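Local coordinates for calcium-regulated actin-bundling protein (Dictyostelium discoideum, PDB 4X3N) that bundles actin filaments under the control of calcium and may contribute to the structure and reorganization of filopodia and pseudopodia, at residues Phe96-Cys107 with Met129-Arg140. Residues are numbered along the deposited sequence; the frame is centred on the assembly and turned at random.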
ATOM      1  N   PHE A  96      -9.524  -1.756  -3.322  1.00 20.13           N
ATOM      2  CA  PHE A  96     -10.584  -2.359  -4.121  1.00 22.33           C
ATOM      3  C   PHE A  96     -10.668  -3.915  -4.013  1.00 23.62           C
ATOM      4  O   PHE A  96     -11.779  -4.528  -4.114  1.00 22.67           O
ATOM      5  CB  PHE A  96     -10.450  -1.935  -5.598  1.00 22.78           C
ATOM      6  CG  PHE A  96     -10.886  -0.527  -5.916  1.00 24.13           C
ATOM      7  CD1 PHE A  96     -11.318   0.357  -4.966  1.00 24.96           C
ATOM      8  CD2 PHE A  96     -10.781  -0.089  -7.224  1.00 22.70           C
ATOM      9  CE1 PHE A  96     -11.659   1.640  -5.309  1.00 25.48           C
ATOM     10  CE2 PHE A  96     -11.138   1.191  -7.575  1.00 25.25           C
ATOM     11  CZ  PHE A  96     -11.591   2.062  -6.619  1.00 24.65           C
ATOM     12  N   ASP A  97      -9.546  -4.578  -3.769  1.00 20.92           N
ATOM     13  CA  ASP A  97      -9.621  -6.014  -3.633  1.00 23.35           C
ATOM     14  C   ASP A  97     -10.300  -6.362  -2.302  1.00 26.08           C
ATOM     15  O   ASP A  97     -11.161  -7.257  -2.258  1.00 20.64           O
ATOM     16  CB  ASP A  97      -8.253  -6.673  -3.748  1.00 23.60           C
ATOM     17  CG  ASP A  97      -7.736  -6.688  -5.172  1.00 23.09           C
ATOM     18  OD1 ASP A  97      -8.519  -6.844  -6.126  1.00 20.46           O
ATOM     19  OD2 ASP A  97      -6.540  -6.534  -5.323  1.00 26.55           O
ATOM     20  N   ILE A  98      -9.895  -5.684  -1.223  1.00 22.29           N
ATOM     21  CA  ILE A  98     -10.527  -5.920   0.036  1.00 22.29           C
ATOM     22  C   ILE A  98     -12.040  -5.489   0.042  1.00 25.26           C
ATOM     23  O   ILE A  98     -12.869  -6.181   0.622  1.00 26.47           O
ATOM     24  CB  ILE A  98      -9.764  -5.242   1.170  1.00 22.43           C
ATOM     25  CG1 ILE A  98      -8.300  -5.683   1.215  1.00 23.43           C
ATOM     26  CG2 ILE A  98     -10.419  -5.578   2.477  1.00 22.54           C
ATOM     27  CD1 ILE A  98      -8.061  -7.195   1.314  1.00 24.74           C
ATOM     28  N   ALA A  99     -12.378  -4.360  -0.593  1.00 24.30           N
ATOM     29  CA  ALA A  99     -13.762  -3.949  -0.804  1.00 22.65           C
ATOM     30  C   ALA A  99     -14.589  -5.000  -1.467  1.00 24.01           C
ATOM     31  O   ALA A  99     -15.748  -5.280  -1.072  1.00 23.50           O
ATOM     32  CB  ALA A  99     -13.848  -2.650  -1.605  1.00 24.49           C
ATOM     33  N   LEU A 100     -14.029  -5.592  -2.496  1.00 24.23           N
ATOM     34  CA  LEU A 100     -14.649  -6.722  -3.131  1.00 25.01           C
ATOM     35  C   LEU A 100     -15.013  -7.853  -2.165  1.00 24.80           C
ATOM     36  O   LEU A 100     -16.108  -8.387  -2.200  1.00 23.51           O
ATOM     37  CB  LEU A 100     -13.720  -7.200  -4.236  1.00 28.71           C
ATOM     38  CG  LEU A 100     -14.356  -8.037  -5.297  1.00 28.68           C
ATOM     39  CD1 LEU A 100     -13.561  -8.000  -6.591  1.00 30.89           C
ATOM     40  CD2 LEU A 100     -14.468  -9.457  -4.771  1.00 32.20           C
ATOM     41  N   TYR A 101     -14.115  -8.232  -1.284  1.00 22.89           N
ATOM     42  CA  TYR A 101     -14.427  -9.253  -0.300  1.00 23.66           C
ATOM     43  C   TYR A 101     -15.538  -8.736   0.647  1.00 23.05           C
ATOM     44  O   TYR A 101     -16.391  -9.506   1.103  1.00 24.62           O
ATOM     45  CB  TYR A 101     -13.187  -9.632   0.572  1.00 22.65           C
ATOM     46  CG  TYR A 101     -12.005 -10.383  -0.060  1.00 23.36           C
ATOM     47  CD1 TYR A 101     -12.194 -11.440  -0.941  1.00 30.29           C
ATOM     48  CD2 TYR A 101     -10.702 -10.137   0.356  1.00 26.52           C
ATOM     49  CE1 TYR A 101     -11.104 -12.170  -1.478  1.00 29.24           C
ATOM     50  CE2 TYR A 101      -9.609 -10.872  -0.128  1.00 28.26           C
ATOM     51  CZ  TYR A 101      -9.803 -11.902  -1.057  1.00 28.92           C
ATOM     52  OH  TYR A 101      -8.706 -12.626  -1.565  1.00 25.51           O
ATOM     53  N   PHE A 102     -15.507  -7.458   0.994  1.00 22.93           N
ATOM     54  CA  PHE A 102     -16.562  -6.834   1.792  1.00 21.52           C
ATOM     55  C   PHE A 102     -17.914  -6.998   1.144  1.00 22.69           C
ATOM     56  O   PHE A 102     -18.833  -7.560   1.740  1.00 25.33           O
ATOM     57  CB  PHE A 102     -16.217  -5.362   2.089  1.00 22.13           C
ATOM     58  CG  PHE A 102     -17.366  -4.514   2.524  1.00 20.00           C
ATOM     59  CD1 PHE A 102     -17.959  -4.713   3.714  1.00 19.37           C
ATOM     60  CD2 PHE A 102     -17.792  -3.456   1.734  1.00 19.22           C
ATOM     61  CE1 PHE A 102     -19.004  -3.918   4.121  1.00 19.78           C
ATOM     62  CE2 PHE A 102     -18.860  -2.657   2.112  1.00 18.95           C
ATOM     63  CZ  PHE A 102     -19.465  -2.878   3.322  1.00 20.66           C
ATOM     64  N   TYR A 103     -18.052  -6.593  -0.087  1.00 22.69           N
ATOM     65  CA  TYR A 103     -19.355  -6.628  -0.700  1.00 23.14           C
ATOM     66  C   TYR A 103     -19.821  -8.068  -0.914  1.00 25.61           C
ATOM     67  O   TYR A 103     -21.005  -8.365  -0.817  1.00 27.45           O
ATOM     68  CB  TYR A 103     -19.311  -5.926  -2.041  1.00 25.36           C
ATOM     69  CG  TYR A 103     -19.531  -4.463  -1.979  1.00 24.01           C
ATOM     70  CD1 TYR A 103     -20.818  -3.936  -1.942  1.00 23.02           C
ATOM     71  CD2 TYR A 103     -18.438  -3.604  -1.957  1.00 22.20           C
ATOM     72  CE1 TYR A 103     -21.018  -2.561  -1.866  1.00 23.57           C
ATOM     73  CE2 TYR A 103     -18.607  -2.262  -1.890  1.00 22.59           C
ATOM     74  CZ  TYR A 103     -19.892  -1.729  -1.837  1.00 20.88           C
ATOM     75  OH  TYR A 103     -20.006  -0.381  -1.791  1.00 19.17           O
ATOM     76  N   GLU A 104     -18.876  -8.949  -1.234  1.00 29.38           N
ATOM     77  CA  GLU A 104     -19.200 -10.363  -1.384  1.00 31.16           C
ATOM     78  C   GLU A 104     -19.680 -10.983  -0.119  1.00 29.40           C
ATOM     79  O   GLU A 104     -20.632 -11.703  -0.134  1.00 27.78           O
ATOM     80  CB  GLU A 104     -18.049 -11.149  -1.966  1.00 32.42           C
ATOM     81  CG  GLU A 104     -17.936 -10.796  -3.441  1.00 36.74           C
ATOM     82  CD  GLU A 104     -16.913 -11.643  -4.164  1.00 43.89           C
ATOM     83  OE1 GLU A 104     -16.113 -12.362  -3.474  1.00 38.59           O
ATOM     84  OE2 GLU A 104     -16.882 -11.513  -5.409  1.00 41.26           O
ATOM     85  N   GLN A 105     -19.049 -10.655   0.989  1.00 27.66           N
ATOM     86  CA  GLN A 105     -19.504 -11.128   2.272  1.00 29.92           C
ATOM     87  C   GLN A 105     -20.886 -10.565   2.627  1.00 30.46           C
ATOM     88  O   GLN A 105     -21.703 -11.310   3.137  1.00 32.03           O
ATOM     89  CB  GLN A 105     -18.447 -10.890   3.351  1.00 31.89           C
ATOM     90  CG  GLN A 105     -18.827 -11.313   4.751  1.00 39.11           C
ATOM     91  CD  GLN A 105     -19.366 -12.750   4.856  1.00 43.47           C
ATOM     92  OE1 GLN A 105     -18.910 -13.676   4.156  1.00 45.15           O
ATOM     93  NE2 GLN A 105     -20.334 -12.938   5.759  1.00 38.48           N
ATOM     94  N   LEU A 106     -21.173  -9.303   2.296  1.00 27.23           N
ATOM     95  CA  LEU A 106     -22.469  -8.727   2.516  1.00 27.21           C
ATOM     96  C   LEU A 106     -23.575  -9.490   1.825  1.00 30.17           C
ATOM     97  O   LEU A 106     -24.638  -9.736   2.405  1.00 27.37           O
ATOM     98  CB  LEU A 106     -22.550  -7.315   1.967  1.00 28.42           C
ATOM     99  CG  LEU A 106     -22.143  -6.149   2.852  1.00 28.17           C
ATOM    100  CD1 LEU A 106     -22.362  -4.851   2.100  1.00 26.61           C
ATOM    101  CD2 LEU A 106     -22.848  -6.140   4.226  1.00 28.05           C
ATOM    102  N   CYS A 107     -23.323  -9.821   0.577  1.00 27.74           N
ATOM    103  CA  CYS A 107     -24.278 -10.523  -0.245  1.00 31.51           C
ATOM    104  C   CYS A 107     -24.466 -11.925   0.292  1.00 31.53           C
ATOM    105  O   CYS A 107     -25.575 -12.400   0.329  1.00 33.07           O
ATOM    106  CB  CYS A 107     -23.801 -10.594  -1.703  1.00 30.16           C
ATOM    107  SG  CYS A 107     -23.762  -9.024  -2.603  1.00 32.04           S
ATOM    108  N   MET A 129     -25.630  -8.422  -5.933  1.00 37.39           N
ATOM    109  CA  MET A 129     -24.571  -9.355  -6.282  1.00 40.88           C
ATOM    110  C   MET A 129     -24.005  -8.868  -7.611  1.00 35.92           C
ATOM    111  O   MET A 129     -24.744  -8.416  -8.472  1.00 35.99           O
ATOM    112  CB  MET A 129     -25.111 -10.792  -6.414  1.00 44.31           C
ATOM    113  CG  MET A 129     -24.021 -11.845  -6.479  1.00 51.49           C
ATOM    114  SD  MET A 129     -23.315 -12.212  -4.850  1.00 69.24           S
ATOM    115  CE  MET A 129     -21.633 -11.531  -4.868  1.00 60.68           C
ATOM    116  N   LEU A 130     -22.698  -8.951  -7.770  1.00 35.24           N
ATOM    117  CA  LEU A 130     -22.084  -8.574  -9.017  1.00 36.62           C
ATOM    118  C   LEU A 130     -20.868  -9.403  -9.248  1.00 38.11           C
ATOM    119  O   LEU A 130     -20.178  -9.773  -8.277  1.00 35.20           O
ATOM    120  CB  LEU A 130     -21.624  -7.127  -8.939  1.00 38.71           C
ATOM    121  CG  LEU A 130     -22.611  -6.006  -8.819  1.00 38.57           C
ATOM    122  CD1 LEU A 130     -21.785  -4.748  -8.678  1.00 37.28           C
ATOM    123  CD2 LEU A 130     -23.498  -5.951 -10.064  1.00 40.15           C
ATOM    124  N   THR A 131     -20.537  -9.651 -10.516  1.00 37.40           N
ATOM    125  CA  THR A 131     -19.230 -10.274 -10.791  1.00 39.01           C
ATOM    126  C   THR A 131     -18.091  -9.352 -10.329  1.00 38.71           C
ATOM    127  O   THR A 131     -18.271  -8.146 -10.141  1.00 34.22           O
ATOM    128  CB  THR A 131     -18.985 -10.521 -12.269  1.00 35.47           C
ATOM    129  OG1 THR A 131     -18.876  -9.266 -12.917  1.00 37.88           O
ATOM    130  CG2 THR A 131     -20.138 -11.271 -12.899  1.00 42.30           C
ATOM    131  N   ALA A 132     -16.898  -9.924 -10.223  1.00 37.68           N
ATOM    132  CA  ALA A 132     -15.741  -9.198  -9.781  1.00 35.47           C
ATOM    133  C   ALA A 132     -15.491  -8.000 -10.647  1.00 37.76           C
ATOM    134  O   ALA A 132     -15.157  -6.920 -10.155  1.00 34.34           O
ATOM    135  CB  ALA A 132     -14.529 -10.101  -9.803  1.00 36.81           C
ATOM    136  N   LEU A 133     -15.615  -8.227 -11.942  1.00 36.41           N
ATOM    137  CA  LEU A 133     -15.403  -7.230 -12.937  1.00 37.10           C
ATOM    138  C   LEU A 133     -16.382  -6.066 -12.768  1.00 34.49           C
ATOM    139  O   LEU A 133     -15.978  -4.893 -12.800  1.00 32.76           O
ATOM    140  CB  LEU A 133     -15.600  -7.850 -14.344  1.00 38.52           C
ATOM    141  CG  LEU A 133     -15.493  -6.826 -15.480  1.00 45.97           C
ATOM    142  CD1 LEU A 133     -14.012  -6.773 -15.817  1.00 50.54           C
ATOM    143  CD2 LEU A 133     -16.360  -7.099 -16.731  1.00 45.94           C
ATOM    144  N   LYS A 134     -17.676  -6.383 -12.689  1.00 36.51           N
ATOM    145  CA  LYS A 134     -18.719  -5.362 -12.548  1.00 34.42           C
ATOM    146  C   LYS A 134     -18.565  -4.602 -11.215  1.00 30.53           C
ATOM    147  O   LYS A 134     -18.750  -3.403 -11.127  1.00 28.99           O
ATOM    148  CB  LYS A 134     -20.085  -6.016 -12.549  1.00 39.33           C
ATOM    149  CG  LYS A 134     -20.395  -6.762 -13.814  1.00 48.03           C
ATOM    150  CD  LYS A 134     -20.750  -5.817 -14.927  1.00 55.38           C
ATOM    151  CE  LYS A 134     -21.879  -6.465 -15.724  1.00 67.04           C
ATOM    152  NZ  LYS A 134     -22.228  -5.694 -16.942  1.00 71.33           N
ATOM    153  N   ARG A 135     -18.242  -5.349 -10.180  1.00 32.05           N
ATOM    154  CA  ARG A 135     -17.990  -4.761  -8.878  1.00 33.93           C
ATOM    155  C   ARG A 135     -16.922  -3.665  -8.993  1.00 30.13           C
ATOM    156  O   ARG A 135     -17.162  -2.570  -8.595  1.00 30.25           O
ATOM    157  CB  ARG A 135     -17.502  -5.811  -7.890  1.00 34.44           C
ATOM    158  CG  ARG A 135     -17.377  -5.343  -6.462  1.00 32.30           C
ATOM    159  CD  ARG A 135     -18.428  -6.031  -5.653  1.00 35.68           C
ATOM    160  NE  ARG A 135     -19.607  -5.232  -5.568  1.00 35.68           N
ATOM    161  CZ  ARG A 135     -20.808  -5.670  -5.195  1.00 36.69           C
ATOM    162  NH1 ARG A 135     -21.042  -6.943  -4.870  1.00 40.46           N
ATOM    163  NH2 ARG A 135     -21.788  -4.787  -5.140  1.00 38.36           N
ATOM    164  N   LYS A 136     -15.745  -3.964  -9.522  1.00 32.31           N
ATOM    165  CA  LYS A 136     -14.650  -2.967  -9.511  1.00 30.27           C
ATOM    166  C   LYS A 136     -14.977  -1.778 -10.348  1.00 26.91           C
ATOM    167  O   LYS A 136     -14.669  -0.662 -10.017  1.00 25.10           O
ATOM    168  CB  LYS A 136     -13.312  -3.579  -9.957  1.00 32.50           C
ATOM    169  CG  LYS A 136     -12.696  -4.402  -8.859  1.00 35.53           C
ATOM    170  CD  LYS A 136     -11.227  -4.502  -9.072  1.00 37.77           C
ATOM    171  CE  LYS A 136     -10.594  -5.174  -7.884  1.00 34.33           C
ATOM    172  NZ  LYS A 136      -9.165  -5.294  -8.169  1.00 32.54           N
ATOM    173  N   GLN A 137     -15.689  -2.023 -11.420  1.00 28.29           N
ATOM    174  CA  GLN A 137     -16.218  -0.960 -12.266  1.00 28.13           C
ATOM    175  C   GLN A 137     -17.237  -0.072 -11.526  1.00 26.87           C
ATOM    176  O   GLN A 137     -17.243   1.161 -11.698  1.00 26.64           O
ATOM    177  CB  GLN A 137     -16.895  -1.602 -13.464  1.00 32.85           C
ATOM    178  CG  GLN A 137     -17.378  -0.641 -14.554  1.00 36.05           C
ATOM    179  CD  GLN A 137     -18.172  -1.401 -15.650  1.00 45.80           C
ATOM    180  OE1 GLN A 137     -18.010  -2.620 -15.864  1.00 50.45           O
ATOM    181  NE2 GLN A 137     -19.034  -0.676 -16.338  1.00 44.75           N
ATOM    182  N   GLU A 138     -18.051  -0.663 -10.662  1.00 25.78           N
ATOM    183  CA  GLU A 138     -18.951   0.194  -9.864  1.00 25.92           C
ATOM    184  C   GLU A 138     -18.150   0.988  -8.809  1.00 21.84           C
ATOM    185  O   GLU A 138     -18.468   2.090  -8.521  1.00 20.61           O
ATOM    186  CB  GLU A 138     -19.998  -0.628  -9.163  1.00 27.33           C
ATOM    187  CG  GLU A 138     -21.058   0.192  -8.436  1.00 27.68           C
ATOM    188  CD  GLU A 138     -22.284  -0.653  -8.142  1.00 30.45           C
ATOM    189  OE1 GLU A 138     -23.243  -0.543  -8.931  1.00 29.06           O
ATOM    190  OE2 GLU A 138     -22.261  -1.445  -7.172  1.00 29.52           O
ATOM    191  N   LEU A 139     -17.142   0.384  -8.224  1.00 22.93           N
ATOM    192  CA  LEU A 139     -16.342   1.108  -7.202  1.00 24.74           C
ATOM    193  C   LEU A 139     -15.749   2.357  -7.814  1.00 24.72           C
ATOM    194  O   LEU A 139     -15.813   3.433  -7.267  1.00 29.52           O
ATOM    195  CB  LEU A 139     -15.200   0.206  -6.658  1.00 24.82           C
ATOM    196  CG  LEU A 139     -15.625  -1.073  -5.935  1.00 24.91           C
ATOM    197  CD1 LEU A 139     -14.429  -1.723  -5.275  1.00 26.42           C
ATOM    198  CD2 LEU A 139     -16.703  -0.833  -4.902  1.00 28.01           C
ATOM    199  N   ARG A 140     -15.145   2.158  -8.974  1.00 24.38           N
ATOM    200  CA  ARG A 140     -14.459   3.143  -9.761  1.00 28.05           C
ATOM    201  C   ARG A 140     -15.369   4.212 -10.359  1.00 27.73           C
ATOM    202  O   ARG A 140     -15.023   5.377 -10.347  1.00 26.27           O
ATOM    203  CB  ARG A 140     -13.792   2.368 -10.913  1.00 32.47           C
ATOM    204  CG  ARG A 140     -12.808   3.085 -11.731  1.00 36.96           C
ATOM    205  CD  ARG A 140     -12.207   2.072 -12.686  1.00 39.35           C
ATOM    206  NE  ARG A 140     -11.233   1.230 -11.987  1.00 39.43           N
ATOM    207  CZ  ARG A 140     -11.194  -0.093 -12.063  1.00 38.04           C
ATOM    208  NH1 ARG A 140     -12.070  -0.762 -12.834  1.00 36.88           N
ATOM    209  NH2 ARG A 140     -10.226  -0.733 -11.402  1.00 38.49           N
TER
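R135 leaves its helix with CG anti to the backbone N (chi1 -173°), then bends at chi2 and chi3, which lays its guanidinium beside Y103. In F96, CG beside the backbone N turns the ring so that L139 CB lies over its face in a CH-pi contact, 4.0 Å from the centroid. The R135 and Y103 planes are 19° apart. R135 NH2 comes to 3.4 Å from Y103 CD1. Y103 CB and L130 CD1 lie on opposite faces of the guanidinium, each toward the rim, and Q128 O accepts from R135 NH2. With an alanine here, Y103 and L130 would probably face a gap, and Q128 O would lose this donor. L139 CD2 meets Y103 CE2 at 3.8 Å. The extended K136 chain carries NZ to D97 OD1 at 2.6 Å, a salt bridge made from above the carboxylate plane. D97 OD1 also pairs with R140 of the second subunit. At the other end, M129 SD touches C107 CB at 3.6 Å. The axes of 96-107 and 132-140 cross at 113°. A99 and L139 both rest on V151 of strand 150-152, while F96 touches D144 of the calcium site, consistent with an EF-hand whose entering helix is 132-143.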